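Local structure of glutamine cyclotransferase (Tannerella forsythia, 6QRO) at residues K127-A132 with H288-T293; A132-S137 with L205-G210. The protein probably catalyses the cyclisation of N-terminal glutamine to pyroglutamate, as a zinc-dependent type II glutaminyl cyclase related to the M28 peptidases. All coordinates share one frame; numbering follows the deposited sequence.

The two contacts lie about 12 Å apart between centres and share A132, the first residue of helix 132-151. Contact 1 joins the loops before helix 132-151 and before helix 299-314, about 16 Å from the centre of the chain and partly buried; contact 2, near the centre of the chain, sets the first turn of helix 132-151 against the loop that follows strand 203-207 of the mixed sheet. Apart from the shared A132, both segments of contact 2 fall between those of contact 1 in the sequence. Both reach the same zinc ion, through H288 in contact 1 and D134 in contact 2, with D167 as the third protein ligand. D292 of contact 1 is also tied to the helix start of contact 2.

Contact 1: K127-A132 with H288-T293; sequences KPIDGA and HTQNDT. With ZN (zinc ion), chain E.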
ATOM      1  N   LYS A 127      19.810  -3.283   9.671  1.00 14.90           N
ATOM      2  CA  LYS A 127      18.839  -4.157  10.299  1.00 12.26           C
ATOM      3  C   LYS A 127      17.408  -3.787   9.907  1.00 14.45           C
ATOM      4  O   LYS A 127      17.064  -2.601   9.855  1.00 11.45           O
ATOM      5  CB  LYS A 127      19.013  -4.089  11.815  1.00 17.32           C
ATOM      6  CG  LYS A 127      20.429  -4.490  12.209  1.00 14.53           C
ATOM      7  CD  LYS A 127      20.623  -4.567  13.707  1.00 21.06           C
ATOM      8  CE  LYS A 127      22.067  -4.974  14.014  1.00 20.47           C
ATOM      9  NZ  LYS A 127      22.371  -5.064  15.459  1.00 23.18           N
ATOM     10  N   PRO A 128      16.553  -4.780   9.665  1.00 13.29           N
ATOM     11  CA  PRO A 128      15.205  -4.503   9.146  1.00 12.89           C
ATOM     12  C   PRO A 128      14.297  -3.782  10.138  1.00 11.28           C
ATOM     13  O   PRO A 128      14.528  -3.762  11.351  1.00  8.84           O
ATOM     14  CB  PRO A 128      14.656  -5.901   8.837  1.00 11.60           C
ATOM     15  CG  PRO A 128      15.858  -6.795   8.781  1.00 13.51           C
ATOM     16  CD  PRO A 128      16.829  -6.225   9.754  1.00 12.29           C
ATOM     17  N   ILE A 129      13.219  -3.217   9.583  1.00 12.27           N
ATOM     18  CA  ILE A 129      12.162  -2.555  10.343  1.00 13.81           C
ATOM     19  C   ILE A 129      10.898  -3.416  10.325  1.00 10.78           C
ATOM     20  O   ILE A 129      10.678  -4.212   9.401  1.00 10.40           O
ATOM     21  CB  ILE A 129      11.886  -1.148   9.777  1.00 14.05           C
ATOM     22  CG1 ILE A 129      11.379  -1.242   8.338  1.00 12.09           C
ATOM     23  CG2 ILE A 129      13.140  -0.318   9.818  1.00 13.25           C
ATOM     24  CD1 ILE A 129      10.833   0.053   7.786  1.00 12.13           C
ATOM     25  N   ASP A 130      10.064  -3.257  11.369  1.00 10.33           N
ATOM     26  CA  ASP A 130       8.763  -3.935  11.396  1.00 11.68           C
ATOM     27  C   ASP A 130       7.864  -3.463  10.274  1.00 11.15           C
ATOM     28  O   ASP A 130       7.052  -4.246   9.759  1.00 13.42           O
ATOM     29  CB  ASP A 130       8.022  -3.688  12.718  1.00 10.89           C
ATOM     30  CG  ASP A 130       8.553  -4.507  13.852  1.00  9.51           C
ATOM     31  OD1 ASP A 130       9.234  -5.505  13.584  1.00 12.95           O
ATOM     32  OD2 ASP A 130       8.285  -4.158  15.011  1.00 11.40           O
ATOM     33  N   GLY A 131       8.001  -2.205   9.871  1.00 10.41           N
ATOM     34  CA  GLY A 131       7.159  -1.672   8.818  1.00 10.16           C
ATOM     35  C   GLY A 131       5.688  -1.739   9.159  1.00 11.02           C
ATOM     36  O   GLY A 131       4.869  -2.116   8.309  1.00 10.64           O
ATOM     37  N   ALA A 132       5.335  -1.388  10.399  1.00  8.59           N
ATOM     38  CA  ALA A 132       3.936  -1.390  10.806  1.00 12.20           C
ATOM     39  C   ALA A 132       3.138  -0.383   9.991  1.00 10.03           C
ATOM     40  O   ALA A 132       2.077  -0.698   9.447  1.00 12.29           O
ATOM     41  CB  ALA A 132       3.823  -1.090  12.302  1.00  8.96           C
ATOM     42  N   HIS A 288      11.575   4.534   7.989  1.00 11.82           N
ATOM     43  CA  HIS A 288      12.827   3.799   7.816  1.00 10.34           C
ATOM     44  C   HIS A 288      13.694   3.874   9.068  1.00 13.28           C
ATOM     45  O   HIS A 288      14.924   3.904   9.006  1.00 11.99           O
ATOM     46  CB  HIS A 288      13.556   4.273   6.569  1.00 10.79           C
ATOM     47  CG  HIS A 288      12.854   3.903   5.307  1.00 10.68           C
ATOM     48  ND1 HIS A 288      13.425   4.051   4.058  1.00 12.60           N
ATOM     49  CD2 HIS A 288      11.636   3.352   5.100  1.00 11.73           C
ATOM     50  CE1 HIS A 288      12.577   3.639   3.134  1.00 10.45           C
ATOM     51  NE2 HIS A 288      11.482   3.212   3.741  1.00 13.83           N
ATOM     52  N   THR A 289      13.040   3.916  10.221  1.00 12.22           N
ATOM     53  CA  THR A 289      13.661   3.724  11.517  1.00 15.12           C
ATOM     54  C   THR A 289      13.044   2.498  12.170  1.00 15.99           C
ATOM     55  O   THR A 289      12.072   1.914  11.672  1.00 18.21           O
ATOM     56  CB  THR A 289      13.467   4.940  12.436  1.00 14.18           C
ATOM     57  OG1 THR A 289      12.117   4.954  12.905  1.00 15.07           O
ATOM     58  CG2 THR A 289      13.778   6.240  11.712  1.00 10.72           C
ATOM     59  N   GLN A 290      13.630   2.090  13.284  1.00 14.18           N
ATOM     60  CA  GLN A 290      13.029   1.030  14.075  1.00 14.01           C
ATOM     61  C   GLN A 290      11.940   1.550  15.019  1.00 13.94           C
ATOM     62  O   GLN A 290      11.463   0.805  15.881  1.00 14.13           O
ATOM     63  CB  GLN A 290      14.129   0.226  14.762  1.00 15.17           C
ATOM     64  CG  GLN A 290      14.835  -0.577  13.671  1.00 11.84           C
ATOM     65  CD  GLN A 290      15.657  -1.733  14.168  1.00 12.50           C
ATOM     66  OE1 GLN A 290      16.122  -1.739  15.301  1.00 15.10           O
ATOM     67  NE2 GLN A 290      15.855  -2.728  13.305  1.00 11.98           N
ATOM     68  N   ASN A 291      11.588   2.832  14.887  1.00 13.84           N
ATOM     69  CA  ASN A 291      10.444   3.457  15.527  1.00 12.90           C
ATOM     70  C   ASN A 291       9.142   3.244  14.758  1.00 13.43           C
ATOM     71  O   ASN A 291       8.087   3.701  15.204  1.00 15.21           O
ATOM     72  CB  ASN A 291      10.712   4.958  15.672  1.00 14.06           C
ATOM     73  CG  ASN A 291      11.874   5.252  16.587  1.00 13.74           C
ATOM     74  OD1 ASN A 291      12.212   4.446  17.444  1.00 17.94           O
ATOM     75  ND2 ASN A 291      12.522   6.382  16.380  1.00 12.89           N
ATOM     76  N   ASP A 292       9.187   2.603  13.596  1.00 15.52           N
ATOM     77  CA  ASP A 292       7.975   2.281  12.845  1.00 13.69           C
ATOM     78  C   ASP A 292       7.372   0.972  13.374  1.00 12.31           C
ATOM     79  O   ASP A 292       7.549  -0.120  12.818  1.00 11.18           O
ATOM     80  CB  ASP A 292       8.262   2.253  11.349  1.00 10.15           C
ATOM     81  CG  ASP A 292       6.996   2.137  10.535  1.00 12.99           C
ATOM     82  OD1 ASP A 292       5.908   2.106  11.167  1.00 12.24           O
ATOM     83  OD2 ASP A 292       7.069   2.099   9.282  1.00 12.29           O
ATOM     84  N   THR A 293       6.673   1.087  14.503  1.00 12.55           N
ATOM     85  CA  THR A 293       6.065  -0.040  15.206  1.00 10.29           C
ATOM     86  C   THR A 293       4.563   0.189  15.328  1.00 12.85           C
ATOM     87  O   THR A 293       4.030   1.201  14.867  1.00 13.51           O
ATOM     88  CB  THR A 293       6.674  -0.225  16.603  1.00  8.27           C
ATOM     89  OG1 THR A 293       6.386   0.934  17.386  1.00 11.69           O
ATOM     90  CG2 THR A 293       8.186  -0.404  16.534  1.00 12.69           C
TER
HETATM   91 ZN    ZN E 401       9.386   2.499   3.007  1.00 15.28          ZN
HETATM   92  O   HOH W   1      10.570  -1.105  13.590  1.00 11.76           O
HETATM   93  O   HOH W   2       9.020   4.121   2.438  1.00 10.45           O
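One side-chain amide makes the sole direct hydrogen bond between segments 127-132 and 288-293: Q290 NE2 donates to P128 O at 2.6 Å, a short bond bent to an N-H...O angle of 136°. The donor sits 32° off the carbonyl plane of P128. The chain of Q290, extended beyond CG, runs to P128 and also brings NE2 beside CB of K127. A second link is made by water 1, which accepts from D130 N and donates to D292 O. CG2 of I129 comes within 3.1 Å of T289 O. CG1 is placed between the backbone N and the carbonyl carbon (chi1 63°), and its CD1 reaches the H288 ring obliquely, 4.3 Å from CD2. H288 NE2 binds the zinc ion at 2.3 Å. T289 OG1 accepts from N291 N in an ST turn and is also hydrogen-bonded to Y286 O. The methyl of A132 lies 3.4 Å from T293 C, while the carboxylate of D292 turns to the helix start and takes the backbone N-H groups of D133 and D134. The contact joins the loop entering helix 132-151 to the one leading to helix 299-314, with V42 of helix 31-43 against D130 and A132.

Contact 2: A132-S137 with L205-G210; sequences ADDGGS and LLDMVG. With ZN (zinc ion), chain E.
M208 packs against D133 and D134 where helix 132-151 meets the loop that follows strand 203-207, in the alpha/beta fold of the M28 peptidase family. Its CB lies 3.5 Å from D133 OD2. CG, anti to the carbonyl carbon (chi1 -80°), comes 3.6 Å from D134 CA and as near to D133 O. SD then runs alongside D134, 3.8 Å from its CB, before the chain bends at chi3; W287 also touches this side chain. The neighbouring carboxylate of D134 binds the zinc ion through OD2 at 2.0 Å, and its OD1 is hydrogen-bonded to H109. D207 lies beside it, the two carboxylate planes 45° apart and D207 OD1 4.1 Å from D134 OD1, while D256 is close to D207 OD2. Two helix side chains hold the loop by its backbone. S137 OG accepts from V209 N with an N-H...O angle of 157°, and D133 OD1 is met on its syn side by G210 N. Water 3 lies near both D133 O and D207 OD1. M208 CA also points its hydrogen at D133 O, a CA-H...O contact of 3.3 Å.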
ATOM      1  N   ALA A 132       5.335  -1.388  10.399  1.00  8.59           N
ATOM      2  CA  ALA A 132       3.936  -1.390  10.806  1.00 12.20           C
ATOM      3  C   ALA A 132       3.138  -0.383   9.991  1.00 10.03           C
ATOM      4  O   ALA A 132       2.077  -0.698   9.447  1.00 12.29           O
ATOM      5  CB  ALA A 132       3.823  -1.090  12.302  1.00  8.96           C
ATOM      6  N   ASP A 133       3.629   0.839   9.898  1.00 12.17           N
ATOM      7  CA  ASP A 133       2.938   1.805   9.065  1.00 11.04           C
ATOM      8  C   ASP A 133       3.396   1.723   7.616  1.00 11.08           C
ATOM      9  O   ASP A 133       2.587   1.832   6.687  1.00 10.75           O
ATOM     10  CB  ASP A 133       3.158   3.196   9.637  1.00 10.68           C
ATOM     11  CG  ASP A 133       2.277   4.205   9.010  1.00 11.74           C
ATOM     12  OD1 ASP A 133       1.093   3.874   8.751  1.00 10.75           O
ATOM     13  OD2 ASP A 133       2.766   5.337   8.797  1.00 11.89           O
ATOM     14  N   ASP A 134       4.688   1.493   7.413  1.00 11.11           N
ATOM     15  CA  ASP A 134       5.287   1.434   6.080  1.00 11.69           C
ATOM     16  C   ASP A 134       5.239  -0.024   5.602  1.00 10.71           C
ATOM     17  O   ASP A 134       6.180  -0.808   5.739  1.00  8.50           O
ATOM     18  CB  ASP A 134       6.690   2.040   6.155  1.00 11.08           C
ATOM     19  CG  ASP A 134       7.405   2.087   4.833  1.00 10.74           C
ATOM     20  OD1 ASP A 134       6.793   1.733   3.806  1.00  9.57           O
ATOM     21  OD2 ASP A 134       8.576   2.556   4.832  1.00  9.32           O
ATOM     22  N   GLY A 135       4.089  -0.387   5.029  1.00 13.16           N
ATOM     23  CA  GLY A 135       3.794  -1.768   4.702  1.00  9.32           C
ATOM     24  C   GLY A 135       2.533  -2.299   5.358  1.00 10.04           C
ATOM     25  O   GLY A 135       1.586  -2.667   4.664  1.00 10.98           O
ATOM     26  N   GLY A 136       2.510  -2.346   6.694  1.00 13.93           N
ATOM     27  CA  GLY A 136       1.401  -2.975   7.404  1.00  9.37           C
ATOM     28  C   GLY A 136       0.078  -2.241   7.300  1.00  9.71           C
ATOM     29  O   GLY A 136      -0.976  -2.862   7.145  1.00 10.10           O
ATOM     30  N   SER A 137       0.101  -0.916   7.407  1.00 11.90           N
ATOM     31  CA  SER A 137      -1.149  -0.166   7.475  1.00  9.80           C
ATOM     32  C   SER A 137      -1.961  -0.304   6.186  1.00 11.62           C
ATOM     33  O   SER A 137      -3.162  -0.599   6.226  1.00 12.02           O
ATOM     34  CB  SER A 137      -0.858   1.295   7.835  1.00 10.65           C
ATOM     35  OG  SER A 137      -0.150   1.972   6.816  1.00 13.17           O
ATOM     36  N   LEU A 205      -3.918   3.640  -4.380  1.00 12.89           N
ATOM     37  CA  LEU A 205      -2.839   3.083  -3.583  1.00 11.52           C
ATOM     38  C   LEU A 205      -2.888   3.666  -2.178  1.00  9.73           C
ATOM     39  O   LEU A 205      -3.072   4.873  -2.004  1.00 12.77           O
ATOM     40  CB  LEU A 205      -1.470   3.363  -4.229  1.00 12.87           C
ATOM     41  CG  LEU A 205      -0.226   3.095  -3.372  1.00 11.68           C
ATOM     42  CD1 LEU A 205      -0.088   1.612  -3.067  1.00  8.38           C
ATOM     43  CD2 LEU A 205       1.061   3.650  -3.993  1.00 11.92           C
ATOM     44  N   LEU A 206      -2.725   2.796  -1.190  1.00  9.13           N
ATOM     45  CA  LEU A 206      -2.642   3.151   0.220  1.00 11.10           C
ATOM     46  C   LEU A 206      -1.225   2.886   0.698  1.00 10.64           C
ATOM     47  O   LEU A 206      -0.729   1.762   0.575  1.00 11.58           O
ATOM     48  CB  LEU A 206      -3.636   2.337   1.052  1.00 11.79           C
ATOM     49  CG  LEU A 206      -5.093   2.398   0.615  1.00 14.03           C
ATOM     50  CD1 LEU A 206      -6.002   1.557   1.528  1.00 11.06           C
ATOM     51  CD2 LEU A 206      -5.479   3.846   0.711  1.00 17.50           C
ATOM     52  N   ASP A 207      -0.573   3.915   1.232  1.00  9.52           N
ATOM     53  CA  ASP A 207       0.806   3.796   1.699  1.00 11.78           C
ATOM     54  C   ASP A 207       0.985   4.636   2.952  1.00  9.44           C
ATOM     55  O   ASP A 207       0.691   5.828   2.935  1.00 11.58           O
ATOM     56  CB  ASP A 207       1.791   4.240   0.612  1.00 10.36           C
ATOM     57  CG  ASP A 207       3.234   3.905   0.949  1.00  9.97           C
ATOM     58  OD1 ASP A 207       3.518   3.280   1.991  1.00  9.49           O
ATOM     59  OD2 ASP A 207       4.102   4.280   0.151  1.00 11.69           O
ATOM     60  N   MET A 208       1.447   4.016   4.036  1.00 10.76           N
ATOM     61  CA  MET A 208       1.651   4.711   5.311  1.00 11.48           C
ATOM     62  C   MET A 208       0.379   5.467   5.699  1.00 10.91           C
ATOM     63  O   MET A 208       0.313   6.703   5.742  1.00 10.55           O
ATOM     64  CB  MET A 208       2.886   5.615   5.267  1.00  9.17           C
ATOM     65  CG  MET A 208       4.161   4.797   5.467  1.00 10.77           C
ATOM     66  SD  MET A 208       5.728   5.581   5.094  1.00 10.30           S
ATOM     67  CE  MET A 208       5.639   5.795   3.342  1.00  8.26           C
ATOM     68  N   VAL A 209      -0.644   4.655   5.965  1.00 11.53           N
ATOM     69  CA  VAL A 209      -1.996   5.145   6.192  1.00 12.73           C
ATOM     70  C   VAL A 209      -2.462   4.761   7.591  1.00 11.16           C
ATOM     71  O   VAL A 209      -3.666   4.663   7.844  1.00 11.93           O
ATOM     72  CB  VAL A 209      -2.976   4.642   5.113  1.00 10.40           C
ATOM     73  CG1 VAL A 209      -2.924   5.523   3.890  1.00  9.91           C
ATOM     74  CG2 VAL A 209      -2.637   3.211   4.717  1.00  9.25           C
ATOM     75  N   GLY A 210      -1.521   4.609   8.530  1.00 13.20           N
ATOM     76  CA  GLY A 210      -1.920   4.301   9.896  1.00 11.27           C
ATOM     77  C   GLY A 210      -1.317   5.134  11.018  1.00 12.68           C
ATOM     78  O   GLY A 210      -1.648   4.901  12.182  1.00 13.94           O
TER
HETATM   79 ZN    ZN E 401       9.386   2.499   3.007  1.00 15.28          ZN
HETATM   80  O   HOH W   3       1.789   1.634   3.589  1.00  7.71           O
HETATM   81  O   HOH W   4       0.039   7.236   8.575  1.00 12.97           O
HETATM   82  O   HOH W   2       9.020   4.121   2.438  1.00 10.45           O